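Local coordinates for nucleoporin 53 (Pichia guilliermondii, PDB 3P3D), which probably serves as a structural constituent of the nuclear pore complex, and is represented here by its RNA recognition motif (RRM) domain, at residues 22-27 / 38-43. Numbering follows the deposited sequence.
Sequences QVIAYF and EVLRKP
No flat group of either segment touches the other; the meeting is between I24 and A25 of the helix and V39 and L40 of the 3-10 turn. Y26 CE2 stands 4.2 Å above the plane of the F27 ring, out near its border, and V23 O is at that ring's edge. F27 CE1 in turn lies at the edge of the Y26 ring. On the other segment, E38 CA lies over the middle of the R41 guanidinium, 3.6 Å above its plane, and R41 NE forms a salt bridge with D36.

The contact itself is aliphatic. With I24 CG1 beside the backbone N (chi1 -68°), CG2 is left anti to it and meets the turn. It reaches V39 CG1 at 4.0 Å and L40 CG at 4.1 Å. Both L40 methyls are almost as near, and the I24 and L40 side chains run nearly perpendicular. Beside this, A25 CB meets V39 CG2 at 4.5 Å. L40 CD2 approaches A25 CA at 4.4 Å.

F27 packs on strands 9-13 and 89-95, so the helix of this RRM fold has its sheet on another side. The contact is small and partly buried, held by loose methyl contacts: I24 is buried while V39 is exposed. No hydrogen bond or salt bridge links the two segments.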
ATOM      1  N   GLN A  22      -6.915  -7.416  -2.525  1.00 42.77           N
ATOM      2  CA  GLN A  22      -7.711  -6.558  -3.397  1.00 42.27           C
ATOM      3  C   GLN A  22      -7.172  -5.129  -3.344  1.00 40.69           C
ATOM      4  O   GLN A  22      -7.188  -4.406  -4.359  1.00 39.55           O
ATOM      5  CB  GLN A  22      -9.190  -6.557  -2.988  1.00 42.86           C
ATOM      6  CG  GLN A  22      -9.891  -7.927  -3.001  1.00 46.04           C
ATOM      7  CD  GLN A  22     -11.345  -7.846  -2.507  1.00 51.40           C
ATOM      8  OE1 GLN A  22     -12.143  -7.038  -3.014  1.00 54.82           O
ATOM      9  NE2 GLN A  22     -11.682  -8.657  -1.496  1.00 51.63           N
ATOM     10  N   VAL A  23      -6.690  -4.735  -2.159  1.00 39.49           N
ATOM     11  CA  VAL A  23      -6.213  -3.370  -1.928  1.00 38.39           C
ATOM     12  C   VAL A  23      -4.871  -3.192  -2.601  1.00 38.12           C
ATOM     13  O   VAL A  23      -4.644  -2.206  -3.294  1.00 37.34           O
ATOM     14  CB  VAL A  23      -6.075  -3.049  -0.435  1.00 38.70           C
ATOM     15  CG1 VAL A  23      -5.394  -1.701  -0.259  1.00 37.12           C
ATOM     16  CG2 VAL A  23      -7.454  -3.078   0.266  1.00 37.41           C
ATOM     17  N   ILE A  24      -3.994  -4.179  -2.427  1.00 37.83           N
ATOM     18  CA  ILE A  24      -2.672  -4.140  -3.044  1.00 37.24           C
ATOM     19  C   ILE A  24      -2.866  -4.087  -4.543  1.00 37.04           C
ATOM     20  O   ILE A  24      -2.282  -3.261  -5.214  1.00 37.55           O
ATOM     21  CB  ILE A  24      -1.802  -5.357  -2.609  1.00 37.44           C
ATOM     22  CG1 ILE A  24      -1.452  -5.242  -1.118  1.00 37.51           C
ATOM     23  CG2 ILE A  24      -0.477  -5.431  -3.413  1.00 35.86           C
ATOM     24  CD1 ILE A  24      -1.002  -6.574  -0.471  1.00 37.05           C
ATOM     25  N   ALA A  25      -3.733  -4.948  -5.060  1.00 36.64           N
ATOM     26  CA  ALA A  25      -4.007  -4.992  -6.485  1.00 36.43           C
ATOM     27  C   ALA A  25      -4.474  -3.643  -7.006  1.00 36.17           C
ATOM     28  O   ALA A  25      -4.025  -3.166  -8.056  1.00 35.93           O
ATOM     29  CB  ALA A  25      -5.046  -6.050  -6.777  1.00 35.89           C
ATOM     30  N   TYR A  26      -5.386  -3.022  -6.274  1.00 35.72           N
ATOM     31  CA  TYR A  26      -5.870  -1.720  -6.673  1.00 35.26           C
ATOM     32  C   TYR A  26      -4.695  -0.740  -6.740  1.00 34.21           C
ATOM     33  O   TYR A  26      -4.575   0.014  -7.706  1.00 32.80           O
ATOM     34  CB  TYR A  26      -6.960  -1.251  -5.707  1.00 36.08           C
ATOM     35  CG  TYR A  26      -7.412   0.172  -5.903  1.00 37.76           C
ATOM     36  CD1 TYR A  26      -8.275   0.520  -6.947  1.00 41.16           C
ATOM     37  CD2 TYR A  26      -6.992   1.162  -5.040  1.00 40.00           C
ATOM     38  CE1 TYR A  26      -8.700   1.841  -7.119  1.00 43.29           C
ATOM     39  CE2 TYR A  26      -7.405   2.468  -5.192  1.00 41.93           C
ATOM     40  CZ  TYR A  26      -8.257   2.804  -6.218  1.00 44.89           C
ATOM     41  OH  TYR A  26      -8.642   4.117  -6.336  1.00 49.71           O
ATOM     42  N   PHE A  27      -3.797  -0.774  -5.749  1.00 33.44           N
ATOM     43  CA  PHE A  27      -2.719   0.222  -5.732  1.00 32.96           C
ATOM     44  C   PHE A  27      -1.650   0.060  -6.828  1.00 33.14           C
ATOM     45  O   PHE A  27      -0.870   0.987  -7.068  1.00 32.28           O
ATOM     46  CB  PHE A  27      -2.116   0.357  -4.344  1.00 32.97           C
ATOM     47  CG  PHE A  27      -2.922   1.250  -3.465  1.00 32.39           C
ATOM     48  CD1 PHE A  27      -4.030   0.755  -2.792  1.00 31.35           C
ATOM     49  CD2 PHE A  27      -2.635   2.591  -3.376  1.00 30.31           C
ATOM     50  CE1 PHE A  27      -4.826   1.572  -2.037  1.00 31.08           C
ATOM     51  CE2 PHE A  27      -3.428   3.419  -2.627  1.00 30.95           C
ATOM     52  CZ  PHE A  27      -4.526   2.908  -1.947  1.00 30.56           C
ATOM     53  N   GLU A  38       2.215 -11.678  -3.641  1.00 45.99           N
ATOM     54  CA  GLU A  38       1.701 -12.800  -4.403  1.00 46.58           C
ATOM     55  C   GLU A  38       0.703 -12.366  -5.480  1.00 46.50           C
ATOM     56  O   GLU A  38       0.754 -12.840  -6.598  1.00 46.12           O
ATOM     57  CB  GLU A  38       1.056 -13.830  -3.455  1.00 46.48           C
ATOM     58  N   VAL A  39      -0.186 -11.436  -5.150  1.00 46.70           N
ATOM     59  CA  VAL A  39      -1.210 -11.019  -6.102  1.00 46.38           C
ATOM     60  C   VAL A  39      -0.671 -10.210  -7.261  1.00 46.63           C
ATOM     61  O   VAL A  39      -1.381 -10.020  -8.225  1.00 46.91           O
ATOM     62  CB  VAL A  39      -2.341 -10.221  -5.418  1.00 46.57           C
ATOM     63  CG1 VAL A  39      -1.866  -8.783  -5.063  1.00 44.66           C
ATOM     64  CG2 VAL A  39      -3.599 -10.238  -6.305  1.00 45.13           C
ATOM     65  N   LEU A  40       0.570  -9.727  -7.181  1.00 47.35           N
ATOM     66  CA  LEU A  40       1.181  -8.992  -8.286  1.00 47.59           C
ATOM     67  C   LEU A  40       2.093  -9.841  -9.148  1.00 48.88           C
ATOM     68  O   LEU A  40       2.707  -9.333 -10.089  1.00 47.92           O
ATOM     69  CB  LEU A  40       2.005  -7.835  -7.761  1.00 47.49           C
ATOM     70  CG  LEU A  40       1.304  -6.866  -6.827  1.00 47.68           C
ATOM     71  CD1 LEU A  40       2.298  -5.771  -6.448  1.00 45.72           C
ATOM     72  CD2 LEU A  40       0.029  -6.309  -7.461  1.00 45.78           C
ATOM     73  N   ARG A  41       2.172 -11.134  -8.844  1.00 50.83           N
ATOM     74  CA  ARG A  41       3.217 -11.980  -9.416  1.00 52.41           C
ATOM     75  C   ARG A  41       2.844 -12.404 -10.830  1.00 53.18           C
ATOM     76  O   ARG A  41       1.775 -12.960 -11.065  1.00 52.34           O
ATOM     77  CB  ARG A  41       3.474 -13.197  -8.518  1.00 52.79           C
ATOM     78  CG  ARG A  41       4.924 -13.623  -8.431  1.00 55.65           C
ATOM     79  CD  ARG A  41       5.106 -14.582  -7.243  1.00 58.92           C
ATOM     80  NE  ARG A  41       5.369 -13.888  -5.976  1.00 60.70           N
ATOM     81  CZ  ARG A  41       5.037 -14.359  -4.771  1.00 63.39           C
ATOM     82  NH1 ARG A  41       4.387 -15.514  -4.643  1.00 64.90           N
ATOM     83  NH2 ARG A  41       5.321 -13.658  -3.677  1.00 63.66           N
ATOM     84  N   LYS A  42       3.744 -12.105 -11.760  1.00 54.85           N
ATOM     85  CA  LYS A  42       3.626 -12.492 -13.159  1.00 56.18           C
ATOM     86  C   LYS A  42       4.094 -13.955 -13.354  1.00 57.58           C
ATOM     87  O   LYS A  42       4.459 -14.625 -12.388  1.00 57.64           O
ATOM     88  CB  LYS A  42       4.490 -11.530 -13.995  1.00 56.07           C
ATOM     89  CG  LYS A  42       4.049 -10.054 -13.915  1.00 55.54           C
ATOM     90  CD  LYS A  42       5.156  -9.080 -14.335  1.00 55.41           C
ATOM     91  CE  LYS A  42       4.648  -7.717 -14.850  1.00 54.32           C
ATOM     92  NZ  LYS A  42       3.687  -7.004 -13.955  1.00 52.35           N
ATOM     93  N   PRO A  43       3.995 -14.486 -14.584  1.00 59.38           N
ATOM     94  CA  PRO A  43       4.892 -15.566 -15.021  1.00 59.99           C
ATOM     95  C   PRO A  43       5.315 -15.449 -16.506  1.00 60.37           C
ATOM     96  O   PRO A  43       6.417 -14.965 -16.816  1.00 60.50           O
ATOM     97  CB  PRO A  43       4.023 -16.810 -14.817  1.00 59.97           C
ATOM     98  CG  PRO A  43       2.558 -16.279 -14.968  1.00 60.24           C
ATOM     99  CD  PRO A  43       2.640 -14.751 -15.089  1.00 59.63           C
TER